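Local coordinates for protein haloacid dehalogenase-like hydrolase (Salmonella enterica subsp. enterica serovar Typhi, PDB 4EZE) that probably hydrolyses O-phosphoserine to serine and phosphate with the help of magnesium, the last step of serine biosynthesis, at residues S24-I29 with E77-E82; I100-L105 with I297-N302. One frame throughout, in Å; residues are numbered along the deposited sequence.

Interaction 1: residues S24-I29 with E77-E82; sequences SIIYFI and ECLTPE
Leu79 reaches out of the turn before a helix and sets its two methyls on the strand 24-29, one on Ser24 and one on Ile26. The fork does the work. CD1 lies over the end of the serine, 3.5 Å from Ser24 OG and 3.6 Å from Ser24 CB, so that it rests against the CB-OG bond; both are van der Waals contacts. CD2 is turned toward Ile26 and stops 3.9 Å from Ile26 CD1, methyl against methyl, with the two side chains running past each other in opposite directions. CG of Leu79 stands back equally, 4.0 Å from both Ser24 OG and Ser24 CB.

The torsions explain the reach. Leu79 holds CG anti to its carbonyl carbon, beside the backbone N (chi1 -64°), which presents the fork to the strand. Ile26 likewise keeps CG1 beside its own backbone N and then extends fully, chi2 -179°, which carries CD1 out to the leucine. The other branch, CG2, lies 3.4 Å above the ring plane of Phe28, offset toward its rim, so the two arms of one isoleucine serve separate neighbours.

Just beyond Leu79 the chain turns into the helix 81-93, with Thr80 at the N-cap position: its OG1 bonds to the N of Phe83. This is a small hydrophobic contact on one face of the antiparallel sheet. Strand 23-29 lies inside that sheet between 67-75 and 97-100, Ile100 of the latter touches both Leu79 and Ile26, and Phe83 and Leu87 of helix 81-93 also pack on Ile26.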
loop_
_atom_site.group_PDB
_atom_site.type_symbol
_atom_site.label_atom_id
_atom_site.label_comp_id
_atom_site.label_asym_id
_atom_site.label_seq_id
_atom_site.Cartn_x
_atom_site.Cartn_y
_atom_site.Cartn_z
ATOM N N SER A 24 7.860 -15.471 18.761
ATOM C CA SER A 24 7.341 -14.737 17.632
ATOM C C SER A 24 5.847 -14.963 17.591
ATOM O O SER A 24 5.340 -15.928 18.177
ATOM C CB SER A 24 7.995 -15.189 16.332
ATOM O OG SER A 24 9.246 -14.550 16.154
ATOM N N ILE A 25 5.153 -14.045 16.925
ATOM C CA ILE A 25 3.712 -14.087 16.789
ATOM C C ILE A 25 3.331 -13.940 15.320
ATOM O O ILE A 25 3.910 -13.136 14.588
ATOM C CB ILE A 25 3.069 -12.953 17.592
ATOM C CG1 ILE A 25 3.225 -13.260 19.085
ATOM C CG2 ILE A 25 1.602 -12.800 17.212
ATOM C CD1 ILE A 25 3.313 -12.043 19.983
ATOM N N ILE A 26 2.379 -14.755 14.895
ATOM C CA ILE A 26 1.852 -14.707 13.551
ATOM C C ILE A 26 0.349 -14.679 13.686
ATOM O O ILE A 26 -0.216 -15.491 14.430
ATOM C CB ILE A 26 2.184 -15.988 12.771
ATOM C CG1 ILE A 26 3.698 -16.147 12.636
ATOM C CG2 ILE A 26 1.502 -15.955 11.414
ATOM C CD1 ILE A 26 4.123 -17.367 11.855
ATOM N N TYR A 27 -0.291 -13.737 12.997
ATOM C CA TYR A 27 -1.758 -13.708 12.944
ATOM C C TYR A 27 -2.222 -14.274 11.618
ATOM O O TYR A 27 -1.639 -13.972 10.580
ATOM C CB TYR A 27 -2.279 -12.270 13.021
ATOM C CG TYR A 27 -1.794 -11.457 14.201
ATOM C CD1 TYR A 27 -2.413 -11.564 15.442
ATOM C CD2 TYR A 27 -0.743 -10.548 14.063
ATOM C CE1 TYR A 27 -1.993 -10.802 16.525
ATOM C CE2 TYR A 27 -0.318 -9.783 15.136
ATOM C CZ TYR A 27 -0.945 -9.921 16.370
ATOM O OH TYR A 27 -0.545 -9.156 17.441
ATOM N N PHE A 28 -3.289 -15.054 11.639
ATOM C CA PHE A 28 -3.825 -15.617 10.427
ATOM C C PHE A 28 -5.243 -15.145 10.252
ATOM O O PHE A 28 -6.033 -15.247 11.173
ATOM C CB PHE A 28 -3.881 -17.133 10.528
ATOM C CG PHE A 28 -2.543 -17.772 10.585
ATOM C CD1 PHE A 28 -1.880 -18.103 9.425
ATOM C CD2 PHE A 28 -1.953 -18.052 11.803
ATOM C CE1 PHE A 28 -0.636 -18.693 9.481
ATOM C CE2 PHE A 28 -0.715 -18.640 11.865
ATOM C CZ PHE A 28 -0.048 -18.945 10.705
ATOM N N ILE A 29 -5.579 -14.668 9.060
ATOM C CA ILE A 29 -6.946 -14.247 8.791
ATOM C C ILE A 29 -7.491 -14.981 7.589
ATOM O O ILE A 29 -6.931 -14.907 6.488
ATOM C CB ILE A 29 -7.030 -12.743 8.467
ATOM C CG1 ILE A 29 -6.360 -11.909 9.566
ATOM C CG2 ILE A 29 -8.478 -12.345 8.256
ATOM C CD1 ILE A 29 -4.868 -11.711 9.363
ATOM N N GLU A 77 13.156 -18.880 16.565
ATOM C CA GLU A 77 14.079 -19.644 15.744
ATOM C C GLU A 77 13.339 -20.209 14.563
ATOM O O GLU A 77 13.878 -20.312 13.478
ATOM C CB GLU A 77 14.699 -20.788 16.530
ATOM C CG GLU A 77 15.292 -20.375 17.854
ATOM C CD GLU A 77 14.367 -20.683 18.995
ATOM O OE1 GLU A 77 14.452 -21.805 19.527
ATOM O OE2 GLU A 77 13.560 -19.810 19.358
ATOM N N CYS A 78 12.091 -20.577 14.785
ATOM C CA CYS A 78 11.285 -21.178 13.752
ATOM C C CYS A 78 11.131 -20.270 12.551
ATOM O O CYS A 78 11.113 -20.741 11.429
ATOM C CB CYS A 78 9.915 -21.532 14.294
ATOM S SG CYS A 78 9.980 -22.740 15.615
ATOM N N LEU A 79 11.017 -18.971 12.755
ATOM C CA LEU A 79 10.808 -18.144 11.597
ATOM C C LEU A 79 12.109 -18.059 10.858
ATOM O O LEU A 79 13.050 -17.438 11.311
ATOM C CB LEU A 79 10.390 -16.742 12.016
ATOM C CG LEU A 79 9.066 -16.606 12.748
ATOM C CD1 LEU A 79 8.638 -15.156 12.755
ATOM C CD2 LEU A 79 8.022 -17.466 12.075
ATOM N N THR A 80 12.125 -18.655 9.681
ATOM C CA THR A 80 13.299 -18.709 8.842
ATOM C C THR A 80 12.832 -18.462 7.431
ATOM O O THR A 80 11.656 -18.586 7.139
ATOM C CB THR A 80 14.005 -20.069 8.933
ATOM O OG1 THR A 80 13.412 -20.989 8.018
ATOM C CG2 THR A 80 13.883 -20.626 10.315
ATOM N N PRO A 81 13.754 -18.121 6.553
ATOM C CA PRO A 81 13.396 -17.774 5.191
ATOM C C PRO A 81 12.688 -18.923 4.523
ATOM O O PRO A 81 11.747 -18.691 3.784
ATOM C CB PRO A 81 14.748 -17.540 4.557
ATOM C CG PRO A 81 15.560 -16.966 5.670
ATOM C CD PRO A 81 14.970 -17.420 6.971
ATOM N N GLU A 82 13.135 -20.137 4.787
ATOM C CA GLU A 82 12.450 -21.303 4.277
ATOM C C GLU A 82 11.067 -21.395 4.886
ATOM O O GLU A 82 10.131 -21.804 4.223
ATOM C CB GLU A 82 13.238 -22.583 4.533
ATOM C CG GLU A 82 12.493 -23.851 4.129
ATOM C CD GLU A 82 12.075 -23.858 2.669
ATOM O OE1 GLU A 82 12.870 -23.416 1.819
ATOM O OE2 GLU A 82 10.951 -24.313 2.371
#

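Interaction 2: residues I100-L105 with I297-N302; sequences IKPQPL and IHHQIN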
loop_
_atom_site.group_PDB
_atom_site.type_symbol
_atom_site.label_atom_id
_atom_site.label_comp_id
_atom_site.label_asym_id
_atom_site.label_seq_id
_atom_site.Cartn_x
_atom_site.Cartn_y
_atom_site.Cartn_z
ATOM N N ILE A 100 3.356 -11.682 10.272
ATOM C CA ILE A 100 4.332 -11.956 11.297
ATOM C C ILE A 100 4.523 -10.660 12.049
ATOM O O ILE A 100 5.015 -9.682 11.505
ATOM C CB ILE A 100 5.656 -12.429 10.706
ATOM C CG1 ILE A 100 5.493 -13.846 10.146
ATOM C CG2 ILE A 100 6.740 -12.422 11.774
ATOM C CD1 ILE A 100 6.612 -14.210 9.194
ATOM N N LYS A 101 4.094 -10.643 13.302
ATOM C CA LYS A 101 4.164 -9.426 14.094
ATOM C C LYS A 101 5.581 -8.858 14.135
ATOM O O LYS A 101 6.527 -9.527 14.523
ATOM C CB LYS A 101 3.642 -9.683 15.494
ATOM C CG LYS A 101 3.656 -8.466 16.399
ATOM C CD LYS A 101 2.973 -8.799 17.721
ATOM C CE LYS A 101 3.077 -7.671 18.731
ATOM N NZ LYS A 101 2.143 -7.910 19.868
ATOM N N PRO A 102 5.734 -7.607 13.700
ATOM C CA PRO A 102 7.044 -7.005 13.764
ATOM C C PRO A 102 7.492 -6.786 15.222
ATOM O O PRO A 102 6.662 -6.602 16.099
ATOM C CB PRO A 102 6.841 -5.660 13.052
ATOM C CG PRO A 102 5.557 -5.781 12.302
ATOM C CD PRO A 102 4.724 -6.709 13.120
ATOM N N GLN A 103 8.796 -6.818 15.466
ATOM C CA GLN A 103 9.350 -6.528 16.783
ATOM C C GLN A 103 10.624 -5.722 16.600
ATOM O O GLN A 103 11.580 -6.172 15.995
ATOM C CB GLN A 103 9.600 -7.812 17.581
ATOM C CG GLN A 103 8.445 -8.179 18.503
ATOM C CD GLN A 103 8.169 -9.676 18.543
ATOM O OE1 GLN A 103 9.065 -10.488 18.303
ATOM N NE2 GLN A 103 6.918 -10.046 18.840
ATOM N N PRO A 104 10.611 -4.488 17.086
ATOM C CA PRO A 104 9.462 -4.015 17.823
ATOM C C PRO A 104 8.286 -3.651 16.888
ATOM O O PRO A 104 8.469 -3.515 15.676
ATOM C CB PRO A 104 10.007 -2.758 18.505
ATOM C CG PRO A 104 11.104 -2.273 17.599
ATOM C CD PRO A 104 11.509 -3.394 16.684
ATOM N N LEU A 105 7.094 -3.491 17.458
ATOM C CA LEU A 105 5.932 -3.048 16.710
ATOM C C LEU A 105 6.092 -1.568 16.408
ATOM O O LEU A 105 6.568 -0.822 17.242
ATOM C CB LEU A 105 4.663 -3.275 17.527
ATOM C CG LEU A 105 3.357 -3.203 16.739
ATOM C CD1 LEU A 105 3.199 -4.420 15.836
ATOM C CD2 LEU A 105 2.168 -3.088 17.675
ATOM N N ILE A 297 8.714 -8.170 -1.007
ATOM C CA ILE A 297 8.056 -7.673 0.207
ATOM C C ILE A 297 7.158 -8.704 0.858
ATOM O O ILE A 297 6.185 -9.156 0.265
ATOM C CB ILE A 297 7.251 -6.395 -0.047
ATOM C CG1 ILE A 297 8.109 -5.373 -0.810
ATOM C CG2 ILE A 297 6.718 -5.865 1.277
ATOM C CD1 ILE A 297 9.198 -4.694 0.010
ATOM N N HIS A 298 7.473 -9.023 2.108
ATOM C CA HIS A 298 6.948 -10.194 2.789
ATOM C C HIS A 298 5.755 -9.948 3.703
ATOM O O HIS A 298 5.066 -10.897 4.113
ATOM C CB HIS A 298 8.090 -10.869 3.541
ATOM C CG HIS A 298 9.188 -11.330 2.641
ATOM N ND1 HIS A 298 10.285 -12.030 3.095
ATOM C CD2 HIS A 298 9.340 -11.216 1.300
ATOM C CE1 HIS A 298 11.078 -12.305 2.075
ATOM N NE2 HIS A 298 10.529 -11.821 0.976
ATOM N N HIS A 299 5.494 -8.682 4.007
ATOM C CA HIS A 299 4.191 -8.318 4.585
ATOM C C HIS A 299 3.241 -8.057 3.413
ATOM O O HIS A 299 3.554 -7.257 2.535
ATOM C CB HIS A 299 4.313 -7.046 5.411
ATOM C CG HIS A 299 5.097 -7.206 6.676
ATOM N ND1 HIS A 299 4.788 -8.160 7.626
ATOM C CD2 HIS A 299 6.132 -6.490 7.183
ATOM C CE1 HIS A 299 5.611 -8.037 8.656
ATOM N NE2 HIS A 299 6.440 -7.035 8.412
ATOM N N GLN A 300 2.088 -8.722 3.387
ATOM C CA GLN A 300 1.184 -8.571 2.254
ATOM C C GLN A 300 -0.261 -8.617 2.670
ATOM O O GLN A 300 -0.657 -9.329 3.614
ATOM C CB GLN A 300 1.404 -9.691 1.216
ATOM C CG GLN A 300 2.834 -9.832 0.684
ATOM C CD GLN A 300 3.003 -11.075 -0.179
ATOM O OE1 GLN A 300 2.025 -11.759 -0.480
ATOM N NE2 GLN A 300 4.249 -11.388 -0.559
ATOM N N ILE A 301 -1.072 -7.880 1.932
ATOM C CA ILE A 301 -2.485 -8.137 1.998
ATOM C C ILE A 301 -2.957 -8.602 0.634
ATOM O O ILE A 301 -2.855 -7.869 -0.355
ATOM C CB ILE A 301 -3.264 -6.901 2.456
ATOM C CG1 ILE A 301 -2.789 -6.489 3.841
ATOM C CG2 ILE A 301 -4.752 -7.224 2.521
ATOM C CD1 ILE A 301 -3.238 -5.092 4.239
ATOM N N ASN A 302 -3.489 -9.816 0.585
ATOM C CA ASN A 302 -3.874 -10.405 -0.683
ATOM C C ASN A 302 -5.342 -10.702 -0.797
ATOM O O ASN A 302 -5.863 -10.689 -1.899
ATOM C CB ASN A 302 -3.075 -11.698 -0.942
ATOM C CG ASN A 302 -1.603 -11.421 -1.075
ATOM O OD1 ASN A 302 -1.243 -10.447 -1.714
ATOM N ND2 ASN A 302 -0.739 -12.256 -0.458
HETATM O O HOH W 1 3.855 -10.695 7.578
#
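His299 points its imidazole at the end of the strand 97-100 and meets the backbone of Ile100 there. CE1 comes to 3.3 Å from Ile100 O, which sits at the edge of the ring and in its plane, so a polarised C-H faces the carbonyl oxygen. On the same residue, Ile100 N is joined to the ring through one water: the water accepts from Ile100 N at 2.9 Å and lies 2.7 Å from His299 ND1. The ring thus meets the oxygen of Ile100 directly and its amide only through the water, which probably helps to fix its rotation. The ring reaches this place because CG stands beside the backbone N of His299 (chi1 -69°) and chi2 of -55° swings CE1 round to the carbonyl.

Beyond this the contact thins out. Pro102 CG comes no nearer than 4.2 Å to His299 NE2, approaching the ring obliquely, and the segments bury only 97 Å² together. Past Pro102 the chain runs on through the exposed, poorly ordered Gln103 and the exposed Pro104, the latter preceded by a cis peptide. The segment 297-302 is more firmly bonded within itself: Gln300 NE2 donates to Ile297 O at 3.1 Å, and Gln300 OE1 takes a nearly straight bond (176°) from Asn302 ND2 at 2.8 Å, a relay of two amides.

Strand 299-301 is the outermost strand of the parallel six-stranded sheet characteristic of the Rossmann-like HAD core. The contact therefore lies at the seam where this core meets the N-terminal antiparallel sheet, away from the metal-binding Asp114, Asp116 and Asp270.

From the N terminus, strand 23-29 is laid down first, and interaction 1 closes when the chain returns through 77-82 after helix 34-45 and strands 56-62 and 67-75. Helix 81-93 runs on, and interaction 2 opens at Ile100, the end of strand 97-100; this second loop takes in most of the HAD core before 297-302 ends it. The two loops stand in series, neither nested nor crossing. Their centres are 10 Å apart, and they touch directly: Ile25 O probably accepts a hydrogen bond from Lys101 N at 2.8 Å. Interaction 1 binds the N-terminal part together, whereas interaction 2 fastens it to the edge of the parallel sheet.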